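Local coordinates for lipase-esterase related protein (Clostridium acetobutylicum, PDB 3E0X) that is of unknown function but has the alpha/beta hydrolase fold and is probably a hydrolase, with ortho-xylene bound in its pocket, at residues C44-H52 against Y66-I74; G26-E34 against L153-E162. All blocks are in the same frame, centred on the assembly; numbering follows the deposited sequence. Where two conformers were deposited one is given.

Interaction 1. Residues C44-H52 against Y66-I74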
loop_
_atom_site.group_PDB
_atom_site.type_symbol
_atom_site.label_atom_id
_atom_site.label_comp_id
_atom_site.label_asym_id
_atom_site.label_seq_id
_atom_site.Cartn_x
_atom_site.Cartn_y
_atom_site.Cartn_z
ATOM N N CYS A 44 8.092 13.097 -3.798
ATOM C CA CYS A 44 7.604 11.951 -3.020
ATOM C C CYS A 44 6.953 12.387 -1.719
ATOM O O CYS A 44 7.568 13.082 -0.883
ATOM C CB CYS A 44 8.755 10.984 -2.703
ATOM S SG CYS A 44 9.535 10.222 -4.151
ATOM N N ILE A 45 5.719 11.933 -1.523
ATOM C CA ILE A 45 4.949 12.246 -0.323
ATOM C C ILE A 45 4.570 10.907 0.291
ATOM O O ILE A 45 3.920 10.101 -0.352
ATOM C CB ILE A 45 3.667 13.081 -0.665
ATOM C CG1 ILE A 45 4.047 14.392 -1.387
ATOM C CG2 ILE A 45 2.904 13.409 0.591
ATOM C CD1 ILE A 45 2.850 15.120 -2.084
ATOM N N LEU A 46 5.011 10.667 1.521
ATOM C CA LEU A 46 4.750 9.377 2.177
ATOM C C LEU A 46 3.843 9.637 3.353
ATOM O O LEU A 46 4.202 10.378 4.244
ATOM C CB LEU A 46 6.064 8.691 2.600
ATOM C CG LEU A 46 6.935 8.499 1.341
ATOM C CD1 LEU A 46 7.992 9.578 1.259
ATOM C CD2 LEU A 46 7.530 7.096 1.219
ATOM N N LEU A 47 2.645 9.047 3.337
ATOM C CA LEU A 47 1.575 9.286 4.297
ATOM C C LEU A 47 1.613 8.302 5.470
ATOM O O LEU A 47 1.862 7.118 5.230
ATOM C CB LEU A 47 0.259 9.051 3.538
ATOM C CG LEU A 47 -1.012 9.811 3.873
ATOM C CD1 LEU A 47 -0.706 11.294 4.029
ATOM C CD2 LEU A 47 -2.087 9.576 2.799
ATOM N N ASP A 48 1.320 8.744 6.687
ATOM C CA ASP A 48 0.950 7.802 7.752
ATOM C C ASP A 48 -0.574 7.765 7.831
ATOM O O ASP A 48 -1.243 8.806 8.027
ATOM C CB ASP A 48 1.523 8.238 9.114
ATOM C CG ASP A 48 2.965 7.781 9.348
ATOM O OD1 ASP A 48 3.391 6.736 8.803
ATOM O OD2 ASP A 48 3.665 8.459 10.140
ATOM N N LEU A 49 -1.146 6.579 7.673
ATOM C CA LEU A 49 -2.598 6.451 7.825
ATOM C C LEU A 49 -2.992 6.712 9.276
ATOM O O LEU A 49 -2.197 6.528 10.184
ATOM C CB LEU A 49 -3.078 5.048 7.397
ATOM C CG LEU A 49 -2.856 4.674 5.926
ATOM C CD1 LEU A 49 -3.137 3.181 5.696
ATOM C CD2 LEU A 49 -3.740 5.587 5.058
ATOM N N LYS A 50 -4.232 7.116 9.493
ATOM C CA LYS A 50 -4.701 7.453 10.835
ATOM C C LYS A 50 -4.430 6.298 11.784
ATOM O O LYS A 50 -4.692 5.126 11.477
ATOM C CB LYS A 50 -6.194 7.799 10.766
ATOM C CG LYS A 50 -6.863 8.285 12.071
ATOM C CD LYS A 50 -8.300 8.839 11.733
ATOM C CE LYS A 50 -9.160 9.041 12.930
ATOM N NZ LYS A 50 -9.998 7.875 13.228
ATOM N N GLY A 51 -3.879 6.645 12.942
ATOM C CA GLY A 51 -3.541 5.660 13.954
ATOM C C GLY A 51 -2.225 4.918 13.763
ATOM O O GLY A 51 -1.885 4.051 14.572
ATOM N N HIS A 52 -1.519 5.218 12.675
ATOM C CA HIS A 52 -0.239 4.591 12.377
ATOM C C HIS A 52 0.852 5.651 12.403
ATOM O O HIS A 52 0.572 6.823 12.100
ATOM C CB HIS A 52 -0.260 3.983 10.978
ATOM C CG HIS A 52 -1.307 2.915 10.783
ATOM N ND1 HIS A 52 -2.660 3.187 10.730
ATOM C CD2 HIS A 52 -1.192 1.578 10.571
ATOM C CE1 HIS A 52 -3.334 2.066 10.520
ATOM N NE2 HIS A 52 -2.467 1.072 10.417
ATOM N N TYR A 66 -10.149 4.280 5.536
ATOM C CA TYR A 66 -8.845 4.716 5.026
ATOM C C TYR A 66 -8.967 5.431 3.680
ATOM O O TYR A 66 -8.317 6.472 3.466
ATOM C CB TYR A 66 -7.866 3.539 4.935
ATOM C CG TYR A 66 -7.438 2.968 6.263
ATOM C CD1 TYR A 66 -6.646 3.709 7.142
ATOM C CD2 TYR A 66 -7.782 1.674 6.609
ATOM C CE1 TYR A 66 -6.222 3.170 8.356
ATOM C CE2 TYR A 66 -7.355 1.111 7.829
ATOM C CZ TYR A 66 -6.584 1.871 8.692
ATOM O OH TYR A 66 -6.160 1.318 9.882
ATOM N N ILE A 67 -9.821 4.917 2.789
ATOM C CA ILE A 67 -10.047 5.552 1.477
ATOM C C ILE A 67 -10.533 6.995 1.653
ATOM O O ILE A 67 -9.969 7.911 1.045
ATOM C CB ILE A 67 -11.053 4.717 0.621
ATOM C CG1 ILE A 67 -10.447 3.362 0.195
ATOM C CG2 ILE A 67 -11.567 5.518 -0.561
ATOM C CD1 ILE A 67 -11.495 2.342 -0.268
ATOM N N ASP A 68 -11.517 7.190 2.535
ATOM C CA ASP A 68 -12.022 8.538 2.802
ATOM C C ASP A 68 -10.934 9.442 3.388
ATOM O O ASP A 68 -10.818 10.614 3.019
ATOM C CB ASP A 68 -13.233 8.474 3.728
ATOM C CG ASP A 68 -14.462 7.887 3.044
ATOM O OD1 ASP A 68 -14.443 7.734 1.807
ATOM O OD2 ASP A 68 -15.449 7.574 3.765
ATOM N N ASN A 69 -10.112 8.902 4.284
ATOM C CA ASN A 69 -9.037 9.705 4.859
ATOM C C ASN A 69 -8.029 10.137 3.797
ATOM O O ASN A 69 -7.543 11.281 3.816
ATOM C CB ASN A 69 -8.270 8.947 5.945
ATOM C CG ASN A 69 -9.098 8.608 7.186
ATOM O OD1 ASN A 69 -10.165 9.176 7.484
ATOM N ND2 ASN A 69 -8.560 7.678 7.936
ATOM N N VAL A 70 -7.656 9.200 2.929
ATOM C CA VAL A 70 -6.644 9.486 1.907
ATOM C C VAL A 70 -7.196 10.449 0.864
ATOM O O VAL A 70 -6.487 11.362 0.428
ATOM C CB VAL A 70 -6.063 8.196 1.281
ATOM C CG1 VAL A 70 -5.141 8.541 0.134
ATOM C CG2 VAL A 70 -5.302 7.415 2.360
ATOM N N ALA A 71 -8.463 10.283 0.484
ATOM C CA ALA A 71 -9.076 11.228 -0.448
ATOM C C ALA A 71 -9.128 12.645 0.159
ATOM O O ALA A 71 -8.828 13.627 -0.530
ATOM C CB ALA A 71 -10.477 10.754 -0.901
ATOM N N ASN A 72 -9.452 12.752 1.445
ATOM C CA ASN A 72 -9.458 14.057 2.119
ATOM C C ASN A 72 -8.077 14.691 2.080
ATOM O O ASN A 72 -7.943 15.895 1.824
ATOM C CB ASN A 72 -9.973 13.868 3.548
ATOM C CG ASN A 72 -9.957 15.127 4.362
ATOM O OD1 ASN A 72 -10.473 16.157 3.926
ATOM N ND2 ASN A 72 -9.390 15.049 5.570
ATOM N N PHE A 73 -7.043 13.886 2.301
ATOM C CA PHE A 73 -5.665 14.383 2.246
ATOM C C PHE A 73 -5.353 14.894 0.830
ATOM O O PHE A 73 -4.834 15.999 0.651
ATOM C CB PHE A 73 -4.667 13.260 2.637
ATOM C CG PHE A 73 -3.242 13.714 2.660
ATOM C CD1 PHE A 73 -2.703 14.291 3.812
ATOM C CD2 PHE A 73 -2.442 13.621 1.509
ATOM C CE1 PHE A 73 -1.371 14.742 3.815
ATOM C CE2 PHE A 73 -1.127 14.051 1.525
ATOM C CZ PHE A 73 -0.594 14.624 2.671
ATOM N N ILE A 74 -5.618 14.080 -0.179
ATOM C CA ILE A 74 -5.285 14.501 -1.535
ATOM C C ILE A 74 -5.964 15.838 -1.896
ATOM O O ILE A 74 -5.330 16.763 -2.436
ATOM C CB ILE A 74 -5.683 13.431 -2.546
ATOM C CG1 ILE A 74 -4.803 12.195 -2.346
ATOM C CG2 ILE A 74 -5.579 13.964 -3.972
ATOM C CD1 ILE A 74 -5.373 10.904 -3.013
HETATM O O HOH W 1 -6.097 7.084 7.248
#
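In the conformer modelled here, Leu-47 sets its CD1 methyl over the middle of the Phe-73 ring, where helix 63-76 packs on the central sheet of an alpha/beta hydrolase fold. CD1 lies 3.4 Å from the Phe-73 ring centroid and 7° off the ring normal, a well-centred CH-pi contact. Phe-73 presents that face because CG is anti to its backbone N (chi1 -178°), which swings the ring off the helix toward strand 43-47. Ile-45 touches the same ring more loosely, its CG2 4.2 Å from Phe-73 CE2.

One turn back along the helix, Val-70 CG2 touches two leucine branches, 3.9 Å from Leu-47 CD2 and 3.6 Å from Leu-49 CD2. Leu-49 also crosses Tyr-66 at about a right angle, with CB and CD1 both against Tyr-66 CD1. The polar link here is water-mediated: one water accepts from both Lys-50 N and Asn-69 ND2.

From Leu-49 to His-52 the chain makes a type II turn, with Gly-51 at positive phi, and the histidine ring is steered back onto the turn. Its ND1 donates to Lys-50 O at 2.9 Å, from above the carbonyl plane. Asp-171 is hydrogen-bonded to both His-52 NE2 and Tyr-66 OH, through its two carboxylate oxygens, tying the two rings together. Between them, His-52 CE1 lies 3.0 Å from Tyr-66 OH, which sits at the edge of the imidazole, near its plane.

Interaction 2. Residues G26-E34 against L153-E162; sequences GCNLKIFGE and LSEKYFETLE
A single backbone carbonyl, Thr-160 O, takes two side-chain donors from residues 26-34 in the conformers modelled: Asn-28 ND2 at 2.9 Å, nearly along the C=O axis, and Lys-30 NZ at 3.1 Å, at a much more bent angle. The lysine reaches it through a bend midway along its chain, its CB and CE running alongside Thr-160 CB.

Asn-28 is the hub. With CG between its backbone N and carbonyl carbon (chi1 46°), the amide can serve both segments. OD1 accepts from Lys-30 N on an in-plane lone pair, closing an Asx turn at the start of the 3-10 segment 29-31, while ND2 also donates to Glu-162 OE2 over 2.8 Å. That bond is almost straight (172°) and leaves in the amide plane, yet it meets the carboxylate from above, the two planes standing 87° apart. Glu-162 OE2 also accepts from Gly-53 N. Next to it, Glu-162 N donates to Gly-26 O, which a water links to Glu-162 O.

At the other end, Tyr-157 OH donates to Glu-34 OE2 at 2.6 Å, meeting the anti lone pair of that carboxylate oxygen. This oxygen also pairs with Lys-37 and, through a water, reaches Lys-156. Lys-30 O sits at the edge of the tyrosine ring, in its plane.

Between the two polar ends, Ile-31 CD1 and Cys-27 CB both close on Leu-161 CD1, with Cys-27 CB 4.0 Å from Leu-161 CD1. Cys-27 and Leu-161 both line the ortho-xylene pocket. The direct and water-mediated bonds thus fasten the loop after strand 18-22 to helix 152-158 and the chain that follows it, one end beside the ligand, and Lys-37 and Lys-156 would probably help stabilise negative charge on Glu-34.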
loop_
_atom_site.group_PDB
_atom_site.type_symbol
_atom_site.label_atom_id
_atom_site.label_comp_id
_atom_site.label_asym_id
_atom_site.label_seq_id
_atom_site.Cartn_x
_atom_site.Cartn_y
_atom_site.Cartn_z
ATOM N N GLY A 26 -0.616 -2.698 9.619
ATOM C CA GLY A 26 0.265 -2.827 10.781
ATOM C C GLY A 26 1.607 -2.134 10.615
ATOM O O GLY A 26 2.535 -2.351 11.419
ATOM N N CYS A 27 1.760 -1.327 9.568
ATOM C CA CYS A 27 3.009 -0.587 9.415
ATOM C C CYS A 27 2.748 0.899 9.261
ATOM O O CYS A 27 1.736 1.368 9.712
ATOM C CB CYS A 27 3.932 -1.187 8.365
ATOM S SG CYS A 27 3.232 -1.366 6.753
ATOM N N ASN A 28 3.711 1.620 8.716
ATOM C CA ASN A 28 3.634 3.067 8.605
ATOM C C ASN A 28 4.516 3.495 7.435
ATOM O O ASN A 28 5.024 2.652 6.704
ATOM C CB ASN A 28 4.101 3.693 9.916
ATOM C CG ASN A 28 5.366 3.054 10.424
ATOM O OD1 ASN A 28 6.409 3.102 9.763
ATOM N ND2 ASN A 28 5.282 2.430 11.598
ATOM N N LEU A 29 4.695 4.804 7.234
ATOM C CA LEU A 29 5.419 5.247 6.036
ATOM C C LEU A 29 6.880 4.777 6.016
ATOM O O LEU A 29 7.515 4.784 4.962
ATOM C CB LEU A 29 5.359 6.790 5.900
ATOM C CG LEU A 29 6.004 7.608 7.017
ATOM C CD1 LEU A 29 7.515 7.774 6.829
ATOM C CD2 LEU A 29 5.364 9.005 7.111
ATOM N N LYS A 30 7.410 4.379 7.178
ATOM C CA LYS A 30 8.794 3.911 7.293
ATOM C C LYS A 30 9.087 2.690 6.416
ATOM O O LYS A 30 10.244 2.415 6.066
ATOM C CB LYS A 30 9.131 3.595 8.760
ATOM C CG LYS A 30 9.044 4.808 9.713
ATOM C CD LYS A 30 9.219 4.427 11.207
ATOM C CE LYS A 30 8.173 3.410 11.704
ATOM N NZ LYS A 30 8.389 2.822 13.084
ATOM N N ILE A 31 8.035 1.945 6.059
ATOM C CA ILE A 31 8.199 0.713 5.299
ATOM C C ILE A 31 8.722 0.982 3.887
ATOM O O ILE A 31 9.262 0.076 3.234
ATOM C CB ILE A 31 6.864 -0.104 5.254
ATOM C CG1 ILE A 31 7.137 -1.594 4.940
ATOM C CG2 ILE A 31 5.833 0.524 4.256
ATOM C CD1 ILE A 31 7.929 -2.335 6.003
ATOM N N PHE A 32 8.549 2.232 3.428
ATOM C CA PHE A 32 9.010 2.653 2.093
ATOM C C PHE A 32 10.455 3.157 2.063
ATOM O O PHE A 32 10.892 3.685 1.058
ATOM C CB PHE A 32 8.054 3.725 1.556
ATOM C CG PHE A 32 6.691 3.201 1.178
ATOM C CD1 PHE A 32 6.553 2.333 0.100
ATOM C CD2 PHE A 32 5.558 3.594 1.886
ATOM C CE1 PHE A 32 5.279 1.867 -0.283
ATOM C CE2 PHE A 32 4.294 3.153 1.500
ATOM C CZ PHE A 32 4.164 2.263 0.421
ATOM N N GLY A 33 11.197 2.956 3.156
ATOM C CA GLY A 33 12.518 3.535 3.301
ATOM C C GLY A 33 13.515 3.136 2.233
ATOM O O GLY A 33 14.397 3.919 1.877
ATOM N N GLU A 34 13.424 1.900 1.750
ATOM C CA GLU A 34 14.301 1.499 0.650
ATOM C C GLU A 34 13.785 1.964 -0.690
ATOM O O GLU A 34 14.543 2.443 -1.507
ATOM C CB GLU A 34 14.513 -0.011 0.625
ATOM C CG GLU A 34 15.325 -0.528 1.773
ATOM C CD GLU A 34 16.685 0.183 1.946
ATOM O OE1 GLU A 34 17.523 0.103 1.035
ATOM O OE2 GLU A 34 16.896 0.794 3.016
ATOM N N LEU A 153 18.212 -6.088 5.422
ATOM C CA LEU A 153 17.186 -5.072 5.140
ATOM C C LEU A 153 15.853 -5.496 5.741
ATOM O O LEU A 153 15.123 -4.682 6.313
ATOM C CB LEU A 153 17.015 -4.866 3.625
ATOM C CG LEU A 153 18.235 -4.296 2.892
ATOM C CD1 LEU A 153 18.061 -4.416 1.401
ATOM C CD2 LEU A 153 18.475 -2.856 3.309
ATOM N N SER A 154 15.554 -6.784 5.618
ATOM C CA SER A 154 14.306 -7.299 6.145
ATOM C C SER A 154 14.289 -7.169 7.655
ATOM O O SER A 154 13.272 -6.781 8.240
ATOM C CB SER A 154 14.094 -8.740 5.696
ATOM O OG SER A 154 13.891 -8.771 4.281
ATOM N N GLU A 155 15.414 -7.481 8.291
ATOM C CA GLU A 155 15.462 -7.375 9.741
ATOM C C GLU A 155 15.137 -5.954 10.193
ATOM O O GLU A 155 14.330 -5.743 11.086
ATOM C CB GLU A 155 16.824 -7.800 10.275
ATOM C CG GLU A 155 16.844 -7.735 11.778
ATOM C CD GLU A 155 18.028 -8.455 12.402
ATOM O OE1 GLU A 155 18.986 -8.820 11.681
ATOM O OE2 GLU A 155 17.989 -8.655 13.632
ATOM N N LYS A 156 15.772 -4.992 9.545
ATOM C CA LYS A 156 15.580 -3.579 9.842
ATOM C C LYS A 156 14.120 -3.142 9.626
ATOM O O LYS A 156 13.512 -2.484 10.480
ATOM C CB LYS A 156 16.507 -2.759 8.933
ATOM C CG LYS A 156 16.435 -1.265 9.130
ATOM C CD LYS A 156 17.212 -0.539 8.042
ATOM C CE LYS A 156 16.993 0.959 8.159
ATOM N NZ LYS A 156 17.808 1.729 7.181
ATOM N N TYR A 157 13.562 -3.480 8.470
ATOM C CA TYR A 157 12.231 -2.964 8.185
ATOM C C TYR A 157 11.114 -3.688 8.903
ATOM O O TYR A 157 10.062 -3.088 9.193
ATOM C CB TYR A 157 11.982 -2.843 6.680
ATOM C CG TYR A 157 12.777 -1.689 6.122
ATOM C CD1 TYR A 157 12.283 -0.385 6.177
ATOM C CD2 TYR A 157 14.053 -1.893 5.587
ATOM C CE1 TYR A 157 13.037 0.693 5.681
ATOM C CE2 TYR A 157 14.813 -0.827 5.096
ATOM C CZ TYR A 157 14.292 0.471 5.143
ATOM O OH TYR A 157 15.036 1.527 4.638
ATOM N N PHE A 158 11.338 -4.955 9.238
ATOM C CA PHE A 158 10.372 -5.639 10.078
ATOM C C PHE A 158 10.213 -4.935 11.426
ATOM O O PHE A 158 9.109 -4.887 11.987
ATOM C CB PHE A 158 10.715 -7.122 10.237
ATOM C CG PHE A 158 9.547 -7.970 10.680
ATOM C CD1 PHE A 158 8.469 -8.184 9.827
ATOM C CD2 PHE A 158 9.531 -8.564 11.925
ATOM C CE1 PHE A 158 7.364 -8.971 10.222
ATOM C CE2 PHE A 158 8.452 -9.344 12.336
ATOM C CZ PHE A 158 7.372 -9.560 11.480
ATOM N N GLU A 159 11.302 -4.357 11.934
ATOM C CA GLU A 159 11.260 -3.647 13.223
ATOM C C GLU A 159 10.512 -2.316 13.140
ATOM O O GLU A 159 10.164 -1.741 14.168
ATOM C CB GLU A 159 12.677 -3.466 13.808
ATOM C CG GLU A 159 12.936 -2.225 14.710
ATOM C CD GLU A 159 12.513 -2.379 16.178
ATOM O OE1 GLU A 159 12.525 -3.515 16.713
ATOM O OE2 GLU A 159 12.189 -1.339 16.811
ATOM N N THR A 160 10.253 -1.826 11.918
ATOM C CA THR A 160 9.475 -0.585 11.788
ATOM C C THR A 160 7.956 -0.777 11.904
ATOM O O THR A 160 7.186 0.219 11.964
ATOM C CB THR A 160 9.744 0.177 10.453
ATOM O OG1 THR A 160 9.122 -0.506 9.354
ATOM C CG2 THR A 160 11.230 0.352 10.196
ATOM N N LEU A 161 7.519 -2.037 11.948
ATOM C CA LEU A 161 6.102 -2.330 12.069
ATOM C C LEU A 161 5.604 -1.772 13.401
ATOM O O LEU A 161 6.366 -1.659 14.371
ATOM C CB LEU A 161 5.834 -3.822 12.022
ATOM C CG LEU A 161 5.509 -4.391 10.642
ATOM C CD1 LEU A 161 6.478 -4.014 9.521
ATOM C CD2 LEU A 161 5.342 -5.916 10.743
ATOM N N GLU A 162 4.327 -1.413 13.447
ATOM C CA GLU A 162 3.723 -0.893 14.663
ATOM C C GLU A 162 3.892 -1.852 15.826
ATOM O O GLU A 162 3.746 -3.067 15.661
ATOM C CB GLU A 162 2.231 -0.646 14.413
ATOM C CG GLU A 162 1.959 0.462 13.394
ATOM C CD GLU A 162 2.332 1.843 13.910
ATOM O OE1 GLU A 162 2.070 2.148 15.099
ATOM O OE2 GLU A 162 2.918 2.613 13.141
HETATM O O HOH W 2 2.625 -4.373 13.535
HETATM O O HOH W 3 6.557 0.449 8.975
HETATM O O HOH W 4 18.859 0.673 4.756
#

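Interaction 1 is a buried contact joining the sheet to a helix packed on it; interaction 2, partly buried, joins the loop after strand 18-22 to residues 153-162 beside the ortho-xylene. Their chemistry follows: packing of aliphatic branches and aromatic rings dominates the first, direct hydrogen bonds with several waters the second. The centres lie about 17 Å apart, and 44-52 and 66-74 are nested in the chain between 26-34 and 153-162. The two contacts touch where Asp-48 OD1 lies 2.8 Å from Leu-29 N, a probable hydrogen bond, and where His-52 packs on Cys-27 O. Asp-171, the partner of both rings in interaction 1, also accepts from Gly-26 N.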